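Local coordinates for protein Rnh (Ribonuclease H) (Chlorobaculum tepidum, PDB 3H08) that probably acts as a magnesium-dependent endonuclease that cuts the RNA strand of RNA-DNA hybrids, leaving 5'-phosphomonoester ends, at residues A[20-25]-A[52-57]; A[32-37]-A[131-136]; A[71-76]-A[103-108]; A[81-86]-A[107-112]. The protein carries 3 engineered substitutions. All coordinates share one frame; numbering follows the deposited sequence.

Contact 1 (A[20-25]-A[52-57]); sequences GGWGAL and AIKGLE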
loop_
_atom_site.group_PDB
_atom_site.type_symbol
_atom_site.label_atom_id
_atom_site.label_comp_id
_atom_site.label_asym_id
_atom_site.label_seq_id
_atom_site.Cartn_x
_atom_site.Cartn_y
_atom_site.Cartn_z
ATOM N N GLY A 20 -6.222 -2.907 13.075
ATOM C CA GLY A 20 -5.362 -2.216 12.156
ATOM C C GLY A 20 -6.053 -1.189 11.311
ATOM O O GLY A 20 -7.270 -1.126 11.235
ATOM N N GLY A 21 -5.245 -0.367 10.669
ATOM C CA GLY A 21 -5.745 0.620 9.744
ATOM C C GLY A 21 -4.763 0.859 8.623
ATOM O O GLY A 21 -3.578 0.525 8.710
ATOM N N TRP A 22 -5.274 1.500 7.585
ATOM C CA TRP A 22 -4.480 1.889 6.450
ATOM C C TRP A 22 -4.893 3.281 6.003
ATOM O O TRP A 22 -6.029 3.720 6.225
ATOM C CB TRP A 22 -4.626 0.874 5.272
ATOM C CG TRP A 22 -6.036 0.602 4.895
ATOM C CD1 TRP A 22 -6.860 -0.375 5.396
ATOM C CD2 TRP A 22 -6.840 1.361 3.992
ATOM N NE1 TRP A 22 -8.108 -0.268 4.848
ATOM C CE2 TRP A 22 -8.125 0.794 3.993
ATOM C CE3 TRP A 22 -6.593 2.454 3.160
ATOM C CZ2 TRP A 22 -9.145 1.293 3.222
ATOM C CZ3 TRP A 22 -7.632 2.961 2.445
ATOM C CH2 TRP A 22 -8.872 2.368 2.455
ATOM N N GLY A 23 -3.974 3.942 5.306
ATOM C CA GLY A 23 -4.238 5.260 4.796
ATOM C C GLY A 23 -3.444 5.484 3.521
ATOM O O GLY A 23 -2.370 4.905 3.319
ATOM N N ALA A 24 -3.972 6.320 2.656
ATOM C CA ALA A 24 -3.266 6.703 1.442
ATOM C C ALA A 24 -3.617 8.148 1.099
ATOM O O ALA A 24 -4.761 8.574 1.243
ATOM C CB ALA A 24 -3.602 5.769 0.277
ATOM N N LEU A 25 -2.628 8.856 0.592
ATOM C CA LEU A 25 -2.748 10.211 0.118
ATOM C C LEU A 25 -2.310 10.186 -1.339
ATOM O O LEU A 25 -1.192 9.735 -1.666
ATOM C CB LEU A 25 -1.826 11.127 0.938
ATOM C CG LEU A 25 -1.747 12.576 0.574
ATOM C CD1 LEU A 25 -3.084 13.136 0.438
ATOM C CD2 LEU A 25 -0.949 13.284 1.665
ATOM N N ALA A 52 -1.567 0.238 -0.169
ATOM C CA ALA A 52 -1.191 0.335 -1.582
ATOM C C ALA A 52 -2.337 -0.092 -2.494
ATOM O O ALA A 52 -2.605 0.551 -3.504
ATOM C CB ALA A 52 0.040 -0.451 -1.836
ATOM N N ILE A 53 -3.000 -1.201 -2.165
ATOM C CA ILE A 53 -4.159 -1.662 -2.948
ATOM C C ILE A 53 -5.248 -0.614 -3.038
ATOM O O ILE A 53 -5.725 -0.289 -4.113
ATOM C CB ILE A 53 -4.726 -2.954 -2.356
ATOM C CG1 ILE A 53 -3.722 -4.104 -2.607
ATOM C CG2 ILE A 53 -6.107 -3.266 -2.922
ATOM C CD1 ILE A 53 -3.951 -5.320 -1.755
ATOM N N LYS A 54 -5.614 -0.082 -1.889
ATOM C CA LYS A 54 -6.689 0.883 -1.815
ATOM C C LYS A 54 -6.279 2.185 -2.529
ATOM O O LYS A 54 -7.096 2.784 -3.232
ATOM C CB LYS A 54 -7.070 1.116 -0.359
ATOM C CG LYS A 54 -7.679 -0.093 0.320
ATOM C CD LYS A 54 -9.030 -0.382 -0.208
ATOM C CE LYS A 54 -9.690 -1.421 0.615
ATOM N NZ LYS A 54 -11.001 -1.767 0.017
ATOM N N GLY A 55 -5.029 2.624 -2.352
ATOM C CA GLY A 55 -4.538 3.783 -3.047
ATOM C C GLY A 55 -4.663 3.610 -4.551
ATOM O O GLY A 55 -5.123 4.492 -5.250
ATOM N N LEU A 56 -4.195 2.479 -5.066
ATOM C CA LEU A 56 -4.279 2.227 -6.501
ATOM C C LEU A 56 -5.733 2.088 -6.972
ATOM O O LEU A 56 -6.062 2.536 -8.065
ATOM C CB LEU A 56 -3.430 1.019 -6.885
ATOM C CG LEU A 56 -1.916 1.226 -6.716
ATOM C CD1 LEU A 56 -1.203 -0.113 -6.811
ATOM C CD2 LEU A 56 -1.348 2.192 -7.713
ATOM N N GLU A 57 -6.582 1.462 -6.165
ATOM C CA GLU A 57 -8.002 1.317 -6.506
ATOM C C GLU A 57 -8.721 2.667 -6.596
ATOM O O GLU A 57 -9.749 2.774 -7.263
ATOM C CB GLU A 57 -8.706 0.423 -5.513
ATOM C CG GLU A 57 -8.396 -1.025 -5.711
ATOM C CD GLU A 57 -9.125 -1.975 -4.760
ATOM O OE1 GLU A 57 -9.690 -1.540 -3.740
ATOM O OE2 GLU A 57 -9.129 -3.199 -5.067
#
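Trp22 and Ala24 on strand 18-28 meet Lys54 and Gly55 of helix 44-57, where this helix rests on one face of the mixed sheet of the RNase H fold. The buried part is at Ala24 and Gly55. The methyl carbon Ala24 CB points at the helix and stops 4.0 Å from Gly55 CA, and with no side chain on Gly55 the two backbones draw together, leaving 5.5 Å between Ala24 CA and Gly55 CA.

Trp22 and Lys54 make up the partly exposed part, yet the lysine carbons still press closely on the ring and the looseness is confined to the amine end. A chi1 of 52° tucks Trp22 CG in between its own N and C, and the indole leans toward the helix, where Met47, Met50 and Ala51 also touch it. Lys54 crosses the ring at about a right angle. A bend at chi2 (-70°) keeps its carbons near the ring while the amine heads away from the strand; there Lys54 NZ makes a long salt bridge, 4.0 Å from Glu57 OE1. The closest approach is Trp22 CZ3 to Lys54 CB, 3.4 Å. The next carbon makes a CH-pi contact: Lys54 CG stands over one face of Trp22, 3.5 Å from the centroid of the six-membered ring and 13° off its normal.

Contact 2 (A[32-37]-A[131-136]); sequences RKEISG and NSRADE. Engineered in segment 131-136: Ala134 (natural residue Cys).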
loop_
_atom_site.group_PDB
_atom_site.type_symbol
_atom_site.label_atom_id
_atom_site.label_comp_id
_atom_site.label_asym_id
_atom_site.label_seq_id
_atom_site.Cartn_x
_atom_site.Cartn_y
_atom_site.Cartn_z
ATOM N N ARG A 32 -5.306 16.878 -4.100
ATOM C CA ARG A 32 -5.035 15.829 -3.133
ATOM C C ARG A 32 -6.316 15.026 -2.877
ATOM O O ARG A 32 -7.417 15.569 -2.943
ATOM C CB ARG A 32 -4.494 16.415 -1.814
ATOM C CG ARG A 32 -5.540 16.514 -0.650
ATOM C CD ARG A 32 -4.901 16.328 0.750
ATOM N NE ARG A 32 -3.561 16.911 0.807
ATOM C CZ ARG A 32 -2.783 16.883 1.885
ATOM N NH1 ARG A 32 -3.202 16.301 2.999
ATOM N NH2 ARG A 32 -1.583 17.453 1.845
ATOM N N LYS A 33 -6.165 13.744 -2.578
ATOM C CA LYS A 33 -7.279 12.872 -2.170
ATOM C C LYS A 33 -6.739 12.002 -1.033
ATOM O O LYS A 33 -5.634 11.476 -1.136
ATOM C CB LYS A 33 -7.741 11.971 -3.335
ATOM C CG LYS A 33 -8.886 10.966 -2.970
ATOM C CD LYS A 33 -9.399 10.121 -4.168
ATOM C CE LYS A 33 -9.771 10.970 -5.386
ATOM N NZ LYS A 33 -10.341 10.156 -6.542
ATOM N N GLU A 34 -7.504 11.907 0.048
ATOM C CA GLU A 34 -7.199 11.073 1.190
ATOM C C GLU A 34 -8.213 9.944 1.288
ATOM O O GLU A 34 -9.422 10.153 1.150
ATOM C CB GLU A 34 -7.203 11.884 2.485
ATOM C CG GLU A 34 -6.145 12.964 2.491
ATOM C CD GLU A 34 -6.104 13.830 3.738
ATOM O OE1 GLU A 34 -7.062 13.808 4.573
ATOM O OE2 GLU A 34 -5.090 14.562 3.874
ATOM N N ILE A 35 -7.715 8.761 1.596
ATOM C CA ILE A 35 -8.569 7.612 1.909
ATOM C C ILE A 35 -7.989 6.880 3.095
ATOM O O ILE A 35 -6.769 6.940 3.325
ATOM C CB ILE A 35 -8.704 6.676 0.705
ATOM C CG1 ILE A 35 -7.357 6.182 0.242
ATOM C CG2 ILE A 35 -9.394 7.423 -0.433
ATOM C CD1 ILE A 35 -7.400 5.083 -0.802
ATOM N N SER A 36 -8.828 6.119 3.779
ATOM C CA SER A 36 -8.362 5.294 4.884
ATOM C C SER A 36 -9.399 4.260 5.258
ATOM O O SER A 36 -10.573 4.364 4.874
ATOM C CB SER A 36 -8.116 6.185 6.071
ATOM O OG SER A 36 -9.306 6.839 6.500
ATOM N N GLY A 37 -8.975 3.287 6.045
ATOM C CA GLY A 37 -9.903 2.301 6.538
ATOM C C GLY A 37 -9.331 1.484 7.683
ATOM O O GLY A 37 -8.168 1.618 8.049
ATOM N N ASN A 131 3.707 10.908 3.604
ATOM C CA ASN A 131 3.646 9.641 4.334
ATOM C C ASN A 131 3.226 9.842 5.763
ATOM O O ASN A 131 2.527 9.020 6.303
ATOM C CB ASN A 131 4.963 8.861 4.265
ATOM C CG ASN A 131 5.130 8.140 2.967
ATOM O OD1 ASN A 131 4.462 7.083 2.709
ATOM N ND2 ASN A 131 5.981 8.655 2.147
ATOM N N SER A 132 3.648 10.941 6.400
ATOM C CA SER A 132 3.213 11.166 7.775
ATOM C C SER A 132 1.692 11.295 7.836
ATOM O O SER A 132 1.047 10.806 8.778
ATOM C CB SER A 132 3.836 12.419 8.323
ATOM O OG SER A 132 5.220 12.226 8.553
ATOM N N ARG A 133 1.121 11.992 6.868
ATOM C CA ARG A 133 -0.343 12.142 6.840
ATOM C C ARG A 133 -1.033 10.806 6.608
ATOM O O ARG A 133 -2.036 10.497 7.281
ATOM C CB ARG A 133 -0.779 13.189 5.787
ATOM C CG ARG A 133 -2.267 13.337 5.638
ATOM C CD ARG A 133 -2.920 13.792 6.904
ATOM N NE ARG A 133 -4.322 14.071 6.665
ATOM C CZ ARG A 133 -5.240 14.139 7.594
ATOM N NH1 ARG A 133 -4.912 14.000 8.853
ATOM N NH2 ARG A 133 -6.489 14.418 7.267
ATOM N N ALA A 134 -0.500 10.009 5.692
ATOM C CA ALA A 134 -1.014 8.668 5.445
ATOM C C ALA A 134 -0.993 7.821 6.738
ATOM O O ALA A 134 -1.975 7.104 7.041
ATOM C CB ALA A 134 -0.224 8.003 4.327
ATOM N N ASP A 135 0.114 7.891 7.475
ATOM C CA ASP A 135 0.241 7.213 8.773
ATOM C C ASP A 135 -0.816 7.698 9.779
ATOM O O ASP A 135 -1.466 6.885 10.470
ATOM C CB ASP A 135 1.650 7.425 9.290
ATOM C CG ASP A 135 1.893 6.747 10.647
ATOM O OD1 ASP A 135 1.790 5.494 10.722
ATOM O OD2 ASP A 135 2.137 7.459 11.611
ATOM N N GLU A 136 -1.015 9.029 9.855
ATOM C CA GLU A 136 -1.995 9.634 10.732
ATOM C C GLU A 136 -3.382 9.122 10.359
ATOM O O GLU A 136 -4.165 8.790 11.234
ATOM C CB GLU A 136 -1.949 11.164 10.601
ATOM C CG GLU A 136 -2.803 11.957 11.541
ATOM C CD GLU A 136 -2.752 13.485 11.304
ATOM O OE1 GLU A 136 -2.211 13.945 10.252
ATOM O OE2 GLU A 136 -3.236 14.221 12.178
#
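Glu34 OE2 is gripped by two arginines, Arg133 of helix 129-144 and Arg32 of the same strand, 31-39. Arg133 NE donates to Glu34 OE2 over 2.9 Å, almost straight (177° at the hydrogen), with the oxygen in the guanidinium plane but reached from above the carboxylate plane. Arg32 NH1, 2.7 Å from Glu34 OE2, instead comes nearly along the C-O axis.

The other carboxylate oxygen completes the grip: Arg133 NH2 meets Glu34 OE1 on its syn side at 2.8 Å, in a more bent bond. Because the carboxylate and guanidinium planes are turned 53° from each other, the side-on, two-nitrogen salt bridge is twisted, not coplanar. Glu34 reaches across with its chain extended beyond CG, whereas Arg133 first heads directly away from its own N (chi1 176°) and then bends at chi2, which brings its NE edge round to the strand.

Its remaining nitrogen turns back along the helix, Arg133 NH1 lying 3.0 Å from Glu136 OE1. The two arginines approach closely, with 4.4 Å between Arg32 NH1 and Arg133 NE, but the carboxylate they share probably offsets the like charge.

Leu137 touches Glu34 and Ser36, and Leu25 touches Glu34 and Arg32. The whole is a surface salt-bridge network of four residues, tying edge strand 31-39 of the RNase H sheet to helix 129-144, the C-terminal helix that carries Asp135, a predicted magnesium ligand.

Contact 3 (A[71-76]-A[103-108]); sequences SAYLVN and DLWQEI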
loop_
_atom_site.group_PDB
_atom_site.type_symbol
_atom_site.label_atom_id
_atom_site.label_comp_id
_atom_site.label_asym_id
_atom_site.label_seq_id
_atom_site.Cartn_x
_atom_site.Cartn_y
_atom_site.Cartn_z
ATOM N N SER A 71 6.994 0.393 3.810
ATOM C CA SER A 71 6.937 -1.061 3.891
ATOM C C SER A 71 8.006 -1.741 3.059
ATOM O O SER A 71 7.916 -1.794 1.823
ATOM C CB SER A 71 5.561 -1.572 3.485
ATOM O OG SER A 71 5.483 -2.981 3.452
ATOM N N ALA A 72 9.011 -2.297 3.732
ATOM C CA ALA A 72 10.012 -3.097 3.042
ATOM C C ALA A 72 9.375 -4.338 2.420
ATOM O O ALA A 72 9.731 -4.733 1.327
ATOM C CB ALA A 72 11.093 -3.486 3.974
ATOM N N TYR A 73 8.401 -4.914 3.122
ATOM C CA TYR A 73 7.646 -6.071 2.649
ATOM C C TYR A 73 7.099 -5.824 1.272
ATOM O O TYR A 73 7.304 -6.602 0.363
ATOM C CB TYR A 73 6.526 -6.360 3.658
ATOM C CG TYR A 73 5.664 -7.559 3.351
ATOM C CD1 TYR A 73 6.210 -8.840 3.259
ATOM C CD2 TYR A 73 4.281 -7.427 3.184
ATOM C CE1 TYR A 73 5.393 -9.953 2.983
ATOM C CE2 TYR A 73 3.483 -8.521 2.967
ATOM C CZ TYR A 73 4.024 -9.768 2.857
ATOM O OH TYR A 73 3.194 -10.846 2.607
ATOM N N LEU A 74 6.404 -4.709 1.118
ATOM C CA LEU A 74 5.885 -4.335 -0.173
ATOM C C LEU A 74 6.964 -3.996 -1.168
ATOM O O LEU A 74 6.999 -4.508 -2.307
ATOM C CB LEU A 74 4.939 -3.149 -0.023
ATOM C CG LEU A 74 4.377 -2.507 -1.300
ATOM C CD1 LEU A 74 3.509 -3.505 -2.079
ATOM C CD2 LEU A 74 3.638 -1.259 -0.975
ATOM N N VAL A 75 7.811 -3.055 -0.795
ATOM C CA VAL A 75 8.723 -2.492 -1.777
ATOM C C VAL A 75 9.757 -3.524 -2.252
ATOM O O VAL A 75 10.049 -3.621 -3.438
ATOM C CB VAL A 75 9.407 -1.201 -1.245
ATOM C CG1 VAL A 75 10.461 -0.716 -2.244
ATOM C CG2 VAL A 75 8.402 -0.163 -0.950
ATOM N N ASN A 76 10.253 -4.349 -1.347
ATOM C CA ASN A 76 11.184 -5.405 -1.752
ATOM C C ASN A 76 10.527 -6.398 -2.704
ATOM O O ASN A 76 11.139 -6.837 -3.665
ATOM C CB ASN A 76 11.733 -6.135 -0.551
ATOM C CG ASN A 76 12.684 -5.281 0.251
ATOM O OD1 ASN A 76 13.188 -4.262 -0.237
ATOM N ND2 ASN A 76 12.941 -5.686 1.480
ATOM N N ASP A 103 -4.003 -13.451 -1.333
ATOM C CA ASP A 103 -5.170 -12.669 -1.750
ATOM C C ASP A 103 -4.801 -11.227 -2.085
ATOM O O ASP A 103 -5.226 -10.667 -3.110
ATOM C CB ASP A 103 -6.283 -12.735 -0.704
ATOM C CG ASP A 103 -5.852 -12.246 0.708
ATOM O OD1 ASP A 103 -4.709 -12.496 1.178
ATOM O OD2 ASP A 103 -6.739 -11.656 1.363
ATOM N N LEU A 104 -3.972 -10.631 -1.245
ATOM C CA LEU A 104 -3.567 -9.243 -1.454
ATOM C C LEU A 104 -2.539 -9.112 -2.563
ATOM O O LEU A 104 -2.649 -8.219 -3.401
ATOM C CB LEU A 104 -3.069 -8.628 -0.144
ATOM C CG LEU A 104 -4.065 -8.624 1.015
ATOM C CD1 LEU A 104 -3.483 -7.896 2.206
ATOM C CD2 LEU A 104 -5.357 -7.953 0.638
ATOM N N TRP A 105 -1.573 -10.030 -2.621
ATOM C CA TRP A 105 -0.638 -10.006 -3.756
ATOM C C TRP A 105 -1.346 -10.149 -5.110
ATOM O O TRP A 105 -0.923 -9.526 -6.080
ATOM C CB TRP A 105 0.475 -11.042 -3.617
ATOM C CG TRP A 105 1.386 -10.772 -2.505
ATOM C CD1 TRP A 105 1.510 -11.495 -1.360
ATOM C CD2 TRP A 105 2.271 -9.642 -2.360
ATOM N NE1 TRP A 105 2.456 -10.943 -0.534
ATOM C CE2 TRP A 105 2.935 -9.796 -1.115
ATOM C CE3 TRP A 105 2.587 -8.549 -3.160
ATOM C CZ2 TRP A 105 3.898 -8.893 -0.669
ATOM C CZ3 TRP A 105 3.563 -7.667 -2.715
ATOM C CH2 TRP A 105 4.176 -7.832 -1.476
ATOM N N GLN A 106 -2.424 -10.925 -5.192
ATOM C CA GLN A 106 -3.155 -11.069 -6.452
ATOM C C GLN A 106 -3.782 -9.755 -6.860
ATOM O O GLN A 106 -3.887 -9.444 -8.047
ATOM C CB GLN A 106 -4.234 -12.136 -6.315
ATOM C CG GLN A 106 -3.646 -13.518 -6.396
ATOM C CD GLN A 106 -4.589 -14.620 -5.965
ATOM O OE1 GLN A 106 -4.359 -15.772 -6.286
ATOM N NE2 GLN A 106 -5.639 -14.273 -5.220
ATOM N N GLU A 107 -4.247 -9.007 -5.876
ATOM C CA GLU A 107 -4.825 -7.697 -6.145
ATOM C C GLU A 107 -3.755 -6.743 -6.660
ATOM O O GLU A 107 -3.989 -6.005 -7.608
ATOM C CB GLU A 107 -5.487 -7.130 -4.894
ATOM C CG GLU A 107 -6.833 -7.663 -4.642
ATOM C CD GLU A 107 -7.758 -7.317 -5.800
ATOM O OE1 GLU A 107 -8.043 -6.104 -6.013
ATOM O OE2 GLU A 107 -8.140 -8.235 -6.530
ATOM N N ILE A 108 -2.588 -6.779 -6.040
ATOM C CA ILE A 108 -1.481 -5.916 -6.438
ATOM C C ILE A 108 -1.003 -6.257 -7.840
ATOM O O ILE A 108 -0.636 -5.356 -8.598
ATOM C CB ILE A 108 -0.313 -5.984 -5.417
ATOM C CG1 ILE A 108 -0.761 -5.381 -4.089
ATOM C CG2 ILE A 108 0.926 -5.261 -5.963
ATOM C CD1 ILE A 108 0.181 -5.657 -2.911
#
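The polar link between Tyr73 and Trp105 is one hydrogen bond: Trp105 NE1 donates to Tyr73 OH over 3.2 Å. It is bent, 146° at the hydrogen, and the oxygen lies somewhat out of the indole plane.

The same two side chains make an aromatic edge-to-face pair. Trp105 turns the CZ2 edge of its six-membered ring onto one face of Tyr73, toward the rim on the hydroxyl side, with Trp105 CZ2 3.6 Å from Tyr73 CZ. The planes stand 63° apart. A chi1 of -178° swings the tyrosine ring opposite its N and across toward helix 102-114, and the hydrogen bond at one corner together with the ring contact would limit how either group can swing. Trp105 also makes an edge-to-face pair with Trp86.

These are two helices packed on one side of the RNase H sheet, 72-79 directly after the strand that ends beside Asp70, a predicted magnesium ligand, and 102-114 leading into edge strand 116-121. Their segment axes come no nearer than 12.9 Å, a gap spanned by the large rings.

Leu74 supplies the apolar contacts. Leu74 CD1 is 4.0 Å from Ile108 CD1 and 4.2 Å from Trp105 CZ3, while Leu74 CA lies at the edge of the indole, 4.1 Å from Trp105 CH2.

Capping fixes the start of helix 72-79. Ser71 at the N-cap accepts a well-aligned bond from the first turn of the helix, Leu74 N to Ser71 OG, 3.0 Å, and Ser71 OG is also hydrogen-bonded to Glu48 OE1.

Contact 4 (A[81-86]-A[107-112]); sequences GWLKRW and EILKLT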
loop_
_atom_site.group_PDB
_atom_site.type_symbol
_atom_site.label_atom_id
_atom_site.label_comp_id
_atom_site.label_asym_id
_atom_site.label_seq_id
_atom_site.Cartn_x
_atom_site.Cartn_y
_atom_site.Cartn_z
ATOM N N GLY A 81 11.931 -8.343 -7.564
ATOM C CA GLY A 81 11.407 -9.343 -8.510
ATOM C C GLY A 81 10.724 -10.535 -7.853
ATOM O O GLY A 81 10.383 -11.501 -8.531
ATOM N N TRP A 82 10.510 -10.459 -6.539
ATOM C CA TRP A 82 10.007 -11.601 -5.777
ATOM C C TRP A 82 8.565 -11.916 -6.152
ATOM O O TRP A 82 8.197 -13.069 -6.332
ATOM C CB TRP A 82 10.086 -11.325 -4.282
ATOM C CG TRP A 82 11.451 -11.091 -3.779
ATOM C CD1 TRP A 82 12.619 -11.382 -4.412
ATOM C CD2 TRP A 82 11.798 -10.577 -2.500
ATOM N NE1 TRP A 82 13.695 -11.068 -3.599
ATOM C CE2 TRP A 82 13.209 -10.570 -2.419
ATOM C CE3 TRP A 82 11.055 -10.121 -1.407
ATOM C CZ2 TRP A 82 13.884 -10.118 -1.302
ATOM C CZ3 TRP A 82 11.745 -9.672 -0.283
ATOM C CH2 TRP A 82 13.136 -9.682 -0.243
ATOM N N LEU A 83 7.734 -10.895 -6.239
ATOM C CA LEU A 83 6.349 -11.123 -6.577
ATOM C C LEU A 83 6.243 -11.873 -7.907
ATOM O O LEU A 83 5.490 -12.859 -8.034
ATOM C CB LEU A 83 5.571 -9.807 -6.615
ATOM C CG LEU A 83 4.159 -9.966 -7.177
ATOM C CD1 LEU A 83 3.306 -10.869 -6.283
ATOM C CD2 LEU A 83 3.533 -8.617 -7.325
ATOM N N LYS A 84 7.043 -11.466 -8.881
ATOM C CA LYS A 84 6.982 -12.128 -10.195
ATOM C C LYS A 84 7.440 -13.576 -10.144
ATOM O O LYS A 84 6.875 -14.435 -10.812
ATOM C CB LYS A 84 7.757 -11.318 -11.239
ATOM C CG LYS A 84 7.105 -9.932 -11.504
ATOM C CD LYS A 84 5.554 -10.006 -11.446
ATOM C CE LYS A 84 4.892 -8.640 -11.400
ATOM N NZ LYS A 84 5.359 -7.732 -12.489
ATOM N N ARG A 85 8.405 -13.861 -9.287
ATOM C CA ARG A 85 8.848 -15.234 -9.091
ATOM C C ARG A 85 7.812 -16.071 -8.332
ATOM O O ARG A 85 7.638 -17.276 -8.614
ATOM C CB ARG A 85 10.174 -15.248 -8.357
ATOM C CG ARG A 85 11.278 -14.563 -9.145
ATOM C CD ARG A 85 12.469 -15.456 -9.339
ATOM N NE ARG A 85 13.516 -14.780 -10.106
ATOM C CZ ARG A 85 14.684 -15.324 -10.447
ATOM N NH1 ARG A 85 14.982 -16.576 -10.105
ATOM N NH2 ARG A 85 15.554 -14.611 -11.145
ATOM N N TRP A 86 7.117 -15.445 -7.376
ATOM C CA TRP A 86 6.096 -16.156 -6.599
ATOM C C TRP A 86 4.998 -16.644 -7.517
ATOM O O TRP A 86 4.573 -17.791 -7.431
ATOM C CB TRP A 86 5.475 -15.268 -5.509
ATOM C CG TRP A 86 6.401 -14.900 -4.420
ATOM C CD1 TRP A 86 7.528 -15.561 -4.025
ATOM C CD2 TRP A 86 6.298 -13.747 -3.582
ATOM N NE1 TRP A 86 8.117 -14.902 -2.975
ATOM C CE2 TRP A 86 7.373 -13.785 -2.685
ATOM C CE3 TRP A 86 5.362 -12.714 -3.472
ATOM C CZ2 TRP A 86 7.565 -12.796 -1.714
ATOM C CZ3 TRP A 86 5.566 -11.730 -2.502
ATOM C CH2 TRP A 86 6.633 -11.795 -1.636
ATOM N N GLU A 107 -4.247 -9.007 -5.876
ATOM C CA GLU A 107 -4.825 -7.697 -6.145
ATOM C C GLU A 107 -3.755 -6.743 -6.660
ATOM O O GLU A 107 -3.989 -6.005 -7.608
ATOM C CB GLU A 107 -5.487 -7.130 -4.894
ATOM C CG GLU A 107 -6.833 -7.663 -4.642
ATOM C CD GLU A 107 -7.758 -7.317 -5.800
ATOM O OE1 GLU A 107 -8.043 -6.104 -6.013
ATOM O OE2 GLU A 107 -8.140 -8.235 -6.530
ATOM N N ILE A 108 -2.588 -6.779 -6.040
ATOM C CA ILE A 108 -1.481 -5.916 -6.438
ATOM C C ILE A 108 -1.003 -6.257 -7.840
ATOM O O ILE A 108 -0.636 -5.356 -8.598
ATOM C CB ILE A 108 -0.313 -5.984 -5.417
ATOM C CG1 ILE A 108 -0.761 -5.381 -4.089
ATOM C CG2 ILE A 108 0.926 -5.261 -5.963
ATOM C CD1 ILE A 108 0.181 -5.657 -2.911
ATOM N N LEU A 109 -1.014 -7.544 -8.202
ATOM C CA LEU A 109 -0.718 -7.943 -9.587
ATOM C C LEU A 109 -1.677 -7.291 -10.592
ATOM O O LEU A 109 -1.245 -6.784 -11.632
ATOM C CB LEU A 109 -0.766 -9.455 -9.717
ATOM C CG LEU A 109 0.478 -10.113 -9.212
ATOM C CD1 LEU A 109 0.220 -11.626 -9.114
ATOM C CD2 LEU A 109 1.659 -9.838 -10.123
ATOM N N LYS A 110 -2.977 -7.332 -10.301
ATOM C CA LYS A 110 -3.964 -6.743 -11.166
ATOM C C LYS A 110 -3.783 -5.230 -11.303
ATOM O O LYS A 110 -3.813 -4.666 -12.405
ATOM C CB LYS A 110 -5.365 -7.094 -10.665
ATOM C CG LYS A 110 -5.714 -8.583 -10.810
ATOM C CD LYS A 110 -7.017 -8.881 -10.077
ATOM C CE LYS A 110 -8.189 -8.339 -10.869
ATOM N NZ LYS A 110 -9.519 -8.818 -10.343
ATOM N N LEU A 111 -3.544 -4.583 -10.194
ATOM C CA LEU A 111 -3.477 -3.124 -10.165
ATOM C C LEU A 111 -2.216 -2.602 -10.818
ATOM O O LEU A 111 -2.189 -1.487 -11.312
ATOM C CB LEU A 111 -3.570 -2.646 -8.720
ATOM C CG LEU A 111 -4.967 -2.813 -8.166
ATOM C CD1 LEU A 111 -4.974 -2.763 -6.643
ATOM C CD2 LEU A 111 -5.887 -1.739 -8.721
ATOM N N THR A 112 -1.145 -3.390 -10.774
ATOM C CA THR A 112 0.129 -3.009 -11.443
ATOM C C THR A 112 0.175 -3.402 -12.916
ATOM O O THR A 112 1.163 -3.174 -13.578
ATOM C CB THR A 112 1.339 -3.530 -10.697
ATOM O OG1 THR A 112 1.312 -4.966 -10.570
ATOM C CG2 THR A 112 1.421 -2.886 -9.299
#
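Leu83 and Leu109 meet branch to branch, with 3.6 Å between Leu83 CD2 and Leu109 CD2. Through them short helix 82-88, which with the loop after it probably corresponds to the basic protrusion (handle) of bacterial RNases HI that in relatives helps hold the hybrid, is joined to helix 102-114 of the RNase H fold. The two side chains lie alongside, pointing opposite ways, and Leu83 CD1 is 4.1 Å from Leu109 CG. Leu83 gets there by a chi1 of 171°, which sends its branches straight out from the backbone nitrogen toward the neighbouring helix.

Lys84 closes the exposed side. Its chain, bent at chi2 and chi4, lays carbon and not charge on the leucine: Lys84 CE is 3.7 Å from Leu109 CD2.

One shell further out, Trp91 touches both Leu83 and Leu109, and Met78 of helix 72-79 touches Leu83 and Ile108. Trp86, a turn on from Leu83, meets Trp105 edge-to-face. The segment axes stay 11.6 Å apart and run at 113°, so the leucines bridge two helices that cross steeply. Gly81, at the N-cap of helix 82-88, turns the chain out of helix 72-79 with a positive phi of 82°. In helix 102-114 Ile108 O takes two donors from opposite faces of its carbonyl plane: the backbone N of Thr112, and Thr112 OG1 at 2.8 Å from Ile108 O.

All four contacts belong to one RNase H domain. Contacts 1 and 2 have centres 8 Å apart and share the sheet: strands 18-28 and 31-39 are neighbours, with helix 44-57 on one face and helix 129-144 on the other. The centres of contacts 3 and 4 are 7 Å apart, and both use helix 102-114, sharing Glu107 and Ile108. Helix 44-57 joins the two pairs, Ile53 packing on Ile108. Along the chain contact 1 closes before contacts 3 and 4 open, while contact 2 spans both, its centre 24 Å from that of contact 4. The sheet and the predicted metal site beside it are thus linked through successive helices to the outlying helix 82-88.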